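Local atomic coordinates of vivid PAS protein VVD (Neurospora crassa, PDB entry 3D72), a protein that senses blue light through a bound flavin in a LOV-type PAS domain and, once activated, forms a rapidly exchanging dimer. Residues L4-P7 and G8-I12; Y15-Q18 and I19-P23; D93-T96 and I97-R101. The protein carries 1 engineered substitution. All coordinates share one frame; numbering follows the deposited sequence.

In the fold
The three contacts come in series along the chain. Contact 1 lies in the N-terminal loop before helix 12-21 and contact 2 within that helix; the two adjoin in sequence, with centres about 19 Å apart, and both reach the second subunit. Contact 3 lies on helix 94-106, within the PAS domain, and touches FAD directly. Its centre is about 29 Å from that of contact 1, on the opposite side of the chain's centre, and about 26 Å from that of contact 2. All three pack onto one five-stranded antiparallel sheet. Contacts 1 and 2 therefore describe the N-terminal segment that meets the partner subunit, while contact 3 supplies part of the FAD pocket.

Contact 1 (L4-P7 and G8-I12); sequences LYAP and GGYDI
A6 and Y10 hold this turn together, the phenol ring of Y10 reaching back to the alanine four residues earlier. The backbone N of A6 donates to Y10 OH at 2.9 Å in an almost straight bond (170° at the hydrogen), so the phenol oxygen acts here as an acceptor. The methyl group of A6 sits over one face of the ring in a CH-pi contact, with A6 CB 3.5 Å from Y10 CZ and displaced from the ring centre toward the hydroxyl end. Y10 gets there because its CG stands beside its own backbone N, opposite the carbonyl carbon (chi1 -61°), sending the ring back toward A6. A phenylalanine here would keep the ring under the methyl but would probably leave the A6 N-H without its acceptor.

Beyond A6 the chain reverses in a type II beta turn from A6 to G9, closed by G9 N donating to A6 O at 2.9 Å. P7 and G8 fill the two central positions. G8 has a positive phi of 101°, and a side chain at that point would run into P7 O. One water bridges P7 and G9, donating to P7 O at 2.9 Å and to G9 O at 2.7 Å.

On the domain side, Y10 packs on L40 of strand 38-42 and V51 of strand 50-53, and its ring meets that of Y142 almost at right angles. Y10 also makes backbone hydrogen bonds to the second subunit. Just after it, D11 N-caps helix 12-21, its OD1 accepting from G14 N.

Contact 2 (Y15-Q18 and I19-P23); sequences YLIQ and IMNRP
I17 O is gripped twice by N21, near the C-terminal end of the helix. The backbone N of N21 donates at 3.0 Å in a bent bond, while N21 ND2 reaches the same I17 O at 2.8 Å, nearly straight (167°) and from the opposite face of the carbonyl plane. The oxygen lies in the plane of the N21 amide, which fixes how that group is turned. N21 and I17 run side by side, pointing the same way, with I17 CG2 at 3.4 Å from N21 ND2.

The same pattern repeats at I19 O, where the backbone N and NH1 of R22 arrive from opposite faces. R22 NH1 donates at 2.9 Å with I19 O at the edge of the guanidinium, in its plane. Side chains thus tie the last turn as well as backbone bonds.

Earlier in the helix, I19 N bonds to Y15 O and M20 N to L16 O. M20 bends at its last torsion (chi3 -87°), folding its methyl back so that CE comes within 3.5 Å of L16 O.

A second shell positions these polar ends. R22 NE forms a salt bridge with E109, and N21 ND2 also donates to V32 O of the second subunit. The N-terminal helix 12-21 meets that subunit through I17, M20 and N21, M20 packing on its M20. Its other side lies on the PAS sheet: L16 against L38, M144 and F146, I19 against I131 and M144, across strands 38-42, 123-134 and 140-146.

Contact 3 (D93-T96 and I97-R101); sequences DSNT and INTMR. With FAD (flavin-adenine dinucleotide), chain C.
M100 runs from the backbone of T96 to the flavin, and each of its atoms has a neighbour on the way. Its backbone N donates to T96 O at 3.1 Å, and its CB stands 4.0 Å from FAD C5'. CG lies alongside the same carbonyl, 3.5 Å from T96 O. SD passes the start of the ribityl chain, 3.9 Å from FAD C1'. There the chain bends (chi3 -77°), so that the terminal methyl turns back along the ribityl and CE comes to 3.9 Å from FAD C4'. The thioether end makes van der Waals contacts with the ribityl chain, and M100 belongs to the FAD pocket.

On another face of the helix, N95 O takes two bonds from T99: the backbone N and the hydroxyl OG1, the latter at 2.9 Å, reach it from opposite faces of its plane. D93 is the N-cap, right before the helix; its OD1 accepts from T96 N at 3.0 Å from above the carboxylate plane.

The cofactor follows the helix further. I97 CG2 lies 3.3 Å from FAD C5B, the N98 side chain rests at the adenine, and the aliphatic part of R101 runs past the pyrophosphate.

Toward the sheet, T99 packs on V110 and V112 of strand 110-117. M100 reaches V112 as well as L128 and M130 of strand 123-134, setting the helix against the sheet with FAD beside it.

Contact 1 (L4-P7 and G8-I12)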
# COMPACT_ATOMS: atom_id res chain seq x y z
N LEU A 4 16.02 -5.41 19.18
CA LEU A 4 16.87 -4.82 18.16
C LEU A 4 15.94 -4.26 17.09
O LEU A 4 14.85 -4.80 16.86
CB LEU A 4 17.77 -5.89 17.54
CG LEU A 4 18.85 -6.48 18.45
CD1 LEU A 4 19.51 -7.66 17.77
CD2 LEU A 4 19.87 -5.40 18.80
N TYR A 5 16.36 -3.19 16.43
CA TYR A 5 15.55 -2.57 15.40
C TYR A 5 16.27 -2.59 14.06
O TYR A 5 17.48 -2.34 13.99
CB TYR A 5 15.19 -1.14 15.79
CG TYR A 5 14.56 -1.05 17.17
CD1 TYR A 5 15.34 -0.75 18.29
CD2 TYR A 5 13.20 -1.31 17.35
CE1 TYR A 5 14.78 -0.71 19.56
CE2 TYR A 5 12.63 -1.27 18.62
CZ TYR A 5 13.43 -0.97 19.72
OH TYR A 5 12.87 -0.93 20.98
N ALA A 6 15.53 -2.91 13.01
CA ALA A 6 16.08 -2.97 11.66
C ALA A 6 16.74 -1.67 11.23
O ALA A 6 16.10 -0.62 11.20
CB ALA A 6 14.99 -3.34 10.67
N PRO A 7 18.04 -1.71 10.92
CA PRO A 7 18.64 -0.45 10.50
C PRO A 7 17.99 -0.14 9.15
O PRO A 7 17.80 -1.04 8.34
CB PRO A 7 20.13 -0.80 10.38
CG PRO A 7 20.11 -2.27 10.06
CD PRO A 7 19.02 -2.81 10.96
N GLY A 8 17.63 1.10 8.91
CA GLY A 8 16.99 1.41 7.63
C GLY A 8 15.51 1.51 7.88
O GLY A 8 14.78 2.12 7.09
N GLY A 9 15.03 0.90 8.98
CA GLY A 9 13.63 0.98 9.29
C GLY A 9 12.79 -0.14 8.70
O GLY A 9 13.31 -1.07 8.09
N TYR A 10 11.47 -0.01 8.82
CA TYR A 10 10.58 -1.04 8.30
C TYR A 10 9.77 -0.69 7.06
O TYR A 10 9.39 0.45 6.87
CB TYR A 10 9.65 -1.51 9.42
CG TYR A 10 10.41 -2.11 10.57
CD1 TYR A 10 10.90 -1.32 11.59
CD2 TYR A 10 10.72 -3.47 10.57
CE1 TYR A 10 11.70 -1.87 12.60
CE2 TYR A 10 11.52 -4.03 11.57
CZ TYR A 10 12.01 -3.22 12.58
OH TYR A 10 12.83 -3.76 13.55
N ASP A 11 9.49 -1.70 6.24
CA ASP A 11 8.72 -1.51 5.01
C ASP A 11 7.22 -1.47 5.31
O ASP A 11 6.45 -2.29 4.80
CB ASP A 11 8.99 -2.65 4.02
CG ASP A 11 8.49 -2.32 2.62
OD1 ASP A 11 7.98 -1.20 2.40
OD2 ASP A 11 8.61 -3.20 1.73
N ILE A 12 6.81 -0.48 6.10
CA ILE A 12 5.41 -0.34 6.47
C ILE A 12 4.51 -0.19 5.24
O ILE A 12 3.45 -0.81 5.19
CB ILE A 12 5.20 0.87 7.41
CG1 ILE A 12 6.06 0.70 8.67
CG2 ILE A 12 3.72 1.01 7.77
CD1 ILE A 12 5.84 -0.62 9.41
O HOH W 1 15.54 -1.49 6.65

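Contact 2 (Y15-Q18 and I19-P23)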
# COMPACT_ATOMS: atom_id res chain seq x y z
N TYR A 15 4.13 -3.51 3.49
CA TYR A 15 3.31 -4.42 4.29
C TYR A 15 1.84 -4.06 4.23
O TYR A 15 0.98 -4.95 4.24
CB TYR A 15 3.80 -4.45 5.74
CG TYR A 15 5.22 -4.96 5.88
CD1 TYR A 15 5.77 -5.85 4.95
CD2 TYR A 15 6.02 -4.56 6.96
CE1 TYR A 15 7.08 -6.33 5.09
CE2 TYR A 15 7.33 -5.04 7.10
CZ TYR A 15 7.85 -5.92 6.16
OH TYR A 15 9.14 -6.37 6.31
N LEU A 16 1.53 -2.77 4.15
CA LEU A 16 0.13 -2.35 4.04
C LEU A 16 -0.41 -2.83 2.69
O LEU A 16 -1.54 -3.31 2.59
CB LEU A 16 -0.00 -0.84 4.16
CG LEU A 16 0.19 -0.27 5.57
CD1 LEU A 16 0.42 1.23 5.50
CD2 LEU A 16 -1.04 -0.58 6.43
N ILE A 17 0.41 -2.70 1.64
CA ILE A 17 0.01 -3.15 0.31
C ILE A 17 -0.19 -4.67 0.36
O ILE A 17 -1.16 -5.20 -0.19
CB ILE A 17 1.08 -2.77 -0.74
CG1 ILE A 17 1.06 -1.25 -0.95
CG2 ILE A 17 0.81 -3.49 -2.06
CD1 ILE A 17 2.26 -0.72 -1.71
N GLN A 18 0.72 -5.36 1.03
CA GLN A 18 0.62 -6.81 1.14
C GLN A 18 -0.70 -7.20 1.80
O GLN A 18 -1.38 -8.13 1.36
CB GLN A 18 1.79 -7.34 1.96
CG GLN A 18 1.72 -8.83 2.23
CD GLN A 18 2.82 -9.29 3.16
OE1 GLN A 18 3.96 -8.80 3.09
NE2 GLN A 18 2.50 -10.24 4.03
N ILE A 19 -1.05 -6.50 2.88
CA ILE A 19 -2.28 -6.79 3.60
C ILE A 19 -3.51 -6.54 2.73
O ILE A 19 -4.39 -7.40 2.65
CB ILE A 19 -2.37 -5.96 4.90
CG1 ILE A 19 -1.33 -6.48 5.90
CG2 ILE A 19 -3.79 -6.05 5.49
CD1 ILE A 19 -1.15 -5.62 7.13
N MET A 20 -3.56 -5.39 2.07
CA MET A 20 -4.72 -5.09 1.22
C MET A 20 -4.85 -6.02 0.01
O MET A 20 -5.93 -6.17 -0.54
CB MET A 20 -4.69 -3.64 0.76
CG MET A 20 -4.98 -2.64 1.88
SD MET A 20 -5.05 -0.95 1.28
CE MET A 20 -3.28 -0.50 1.39
N ASN A 21 -3.75 -6.64 -0.39
CA ASN A 21 -3.74 -7.54 -1.55
C ASN A 21 -3.80 -9.02 -1.16
O ASN A 21 -3.80 -9.88 -2.04
CB ASN A 21 -2.48 -7.31 -2.39
CG ASN A 21 -2.58 -6.11 -3.30
OD1 ASN A 21 -2.99 -6.22 -4.46
ND2 ASN A 21 -2.20 -4.95 -2.79
N ARG A 22 -3.86 -9.33 0.13
CA ARG A 22 -3.88 -10.74 0.55
C ARG A 22 -5.08 -11.50 -0.01
O ARG A 22 -6.21 -11.03 0.06
CB ARG A 22 -3.79 -10.85 2.09
CG ARG A 22 -4.99 -10.39 2.88
CD ARG A 22 -4.61 -10.27 4.36
NE ARG A 22 -5.77 -10.20 5.24
CZ ARG A 22 -6.63 -9.19 5.28
NH1 ARG A 22 -6.48 -8.14 4.48
NH2 ARG A 22 -7.65 -9.23 6.12
N PRO A 23 -4.82 -12.68 -0.59
CA PRO A 23 -5.82 -13.57 -1.21
C PRO A 23 -7.02 -14.07 -0.43
O PRO A 23 -8.15 -14.00 -0.92
CB PRO A 23 -4.96 -14.72 -1.74
CG PRO A 23 -3.88 -14.81 -0.72
CD PRO A 23 -3.51 -13.35 -0.53

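Contact 3 (D93-T96 and I97-R101)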
# COMPACT_ATOMS: atom_id res chain seq x y z
N ASP A 93 -10.88 -8.91 29.92
CA ASP A 93 -11.51 -10.19 29.75
C ASP A 93 -10.44 -11.22 29.42
O ASP A 93 -9.72 -11.09 28.42
CB ASP A 93 -12.51 -10.09 28.60
CG ASP A 93 -13.31 -11.35 28.43
OD1 ASP A 93 -12.70 -12.39 28.14
OD2 ASP A 93 -14.55 -11.29 28.58
N SER A 94 -10.32 -12.24 30.26
CA SER A 94 -9.33 -13.28 30.04
C SER A 94 -9.51 -14.03 28.73
O SER A 94 -8.53 -14.36 28.06
CB SER A 94 -9.33 -14.27 31.21
OG SER A 94 -8.71 -13.71 32.35
N ASN A 95 -10.76 -14.29 28.35
CA ASN A 95 -11.01 -15.00 27.10
C ASN A 95 -10.52 -14.17 25.92
O ASN A 95 -10.04 -14.70 24.93
CB ASN A 95 -12.50 -15.28 26.93
CG ASN A 95 -12.80 -16.04 25.65
OD1 ASN A 95 -12.37 -17.19 25.49
ND2 ASN A 95 -13.53 -15.41 24.74
N THR A 96 -10.66 -12.85 26.04
CA THR A 96 -10.22 -11.96 24.98
C THR A 96 -8.71 -12.04 24.82
O THR A 96 -8.20 -12.10 23.69
CB THR A 96 -10.63 -10.50 25.30
OG1 THR A 96 -12.06 -10.40 25.29
CG2 THR A 96 -10.05 -9.52 24.28
N ILE A 97 -8.00 -12.06 25.93
CA ILE A 97 -6.55 -12.15 25.88
C ILE A 97 -6.11 -13.49 25.32
O ILE A 97 -5.17 -13.54 24.51
CB ILE A 97 -5.92 -11.92 27.27
CG1 ILE A 97 -6.34 -10.54 27.78
CG2 ILE A 97 -4.40 -11.98 27.17
CD1 ILE A 97 -5.87 -10.21 29.17
N ASN A 98 -6.78 -14.54 25.70
CA ASN A 98 -6.41 -15.85 25.20
C ASN A 98 -6.68 -15.93 23.69
O ASN A 98 -5.91 -16.54 22.96
CB ASN A 98 -7.18 -16.95 25.93
CG ASN A 98 -6.73 -18.32 25.52
OD1 ASN A 98 -5.54 -18.65 25.60
ND2 ASN A 98 -7.67 -19.14 25.07
N THR A 99 -7.76 -15.29 23.25
CA THR A 99 -8.09 -15.27 21.83
C THR A 99 -6.97 -14.62 21.02
O THR A 99 -6.57 -15.12 19.98
CB THR A 99 -9.41 -14.52 21.57
OG1 THR A 99 -10.50 -15.30 22.08
CG2 THR A 99 -9.62 -14.27 20.08
N MET A 100 -6.46 -13.48 21.52
CA MET A 100 -5.37 -12.78 20.84
C MET A 100 -4.12 -13.63 20.83
O MET A 100 -3.46 -13.79 19.81
CB MET A 100 -5.05 -11.45 21.55
CG MET A 100 -6.12 -10.38 21.43
SD MET A 100 -5.57 -8.78 22.09
CE MET A 100 -5.70 -9.04 23.82
N ARG A 101 -3.78 -14.17 22.00
CA ARG A 101 -2.59 -14.98 22.15
C ARG A 101 -2.56 -16.17 21.18
O ARG A 101 -1.56 -16.40 20.50
CB ARG A 101 -2.49 -15.48 23.59
CG ARG A 101 -1.09 -15.88 23.99
CD ARG A 101 -1.13 -17.05 24.93
NE ARG A 101 -2.12 -18.02 24.47
CZ ARG A 101 -2.21 -19.27 24.90
NH1 ARG A 101 -3.15 -20.08 24.43
NH2 ARG A 101 -1.34 -19.72 25.79
PA FAD C . -0.86 -14.10 28.31
O1A FAD C . -0.01 -13.14 29.06
O2A FAD C . -0.41 -15.51 28.24
O5B FAD C . -2.33 -14.03 28.90
C5B FAD C . -3.42 -14.84 28.44
C4B FAD C . -4.57 -14.67 29.43
O4B FAD C . -5.63 -15.54 28.99
C3B FAD C . -4.25 -15.04 30.89
O3B FAD C . -4.54 -14.03 31.82
C2B FAD C . -5.01 -16.33 31.16
O2B FAD C . -5.57 -16.50 32.43
C1B FAD C . -6.03 -16.44 30.03
N9A FAD C . -6.11 -17.76 29.42
C8A FAD C . -5.11 -18.44 28.78
N7A FAD C . -5.47 -19.63 28.34
C5A FAD C . -6.79 -19.73 28.73
C6A FAD C . -7.76 -20.78 28.55
N6A FAD C . -7.46 -21.92 27.92
N1A FAD C . -9.02 -20.59 29.06
C2A FAD C . -9.29 -19.42 29.70
N3A FAD C . -8.47 -18.37 29.92
C4A FAD C . -7.19 -18.62 29.39
N1 FAD C . -2.99 -5.75 23.07
C2 FAD C . -3.65 -4.68 23.56
O2 FAD C . -4.22 -4.69 24.67
N3 FAD C . -3.73 -3.50 22.79
C4 FAD C . -3.14 -3.33 21.54
O4 FAD C . -3.28 -2.24 20.93
C4X FAD C . -2.46 -4.46 21.03
N5 FAD C . -1.83 -4.36 19.78
C5X FAD C . -1.17 -5.48 19.31
C6 FAD C . -0.52 -5.40 18.03
C7 FAD C . 0.19 -6.46 17.52
C7M FAD C . 0.83 -6.28 16.13
C8 FAD C . 0.35 -7.65 18.27
C8M FAD C . 1.14 -8.85 17.77
C9 FAD C . -0.30 -7.76 19.55
C9A FAD C . -1.05 -6.69 20.09
N10 FAD C . -1.73 -6.76 21.37
C10 FAD C . -2.38 -5.64 21.85
C1' FAD C . -1.73 -7.99 22.22
C2' FAD C . -0.60 -8.28 23.17
O2' FAD C . 0.63 -7.86 22.58
C3' FAD C . -0.66 -9.79 23.50
O3' FAD C . -0.48 -10.52 22.29
C4' FAD C . -2.02 -10.22 24.15
O4' FAD C . -2.15 -9.60 25.41
C5' FAD C . -2.15 -11.75 24.30
O5' FAD C . -0.88 -12.37 24.55
P FAD C . -0.22 -12.43 26.00
O1P FAD C . 1.19 -12.77 25.78
O2P FAD C . -0.47 -11.17 26.74
O3P FAD C . -0.92 -13.63 26.79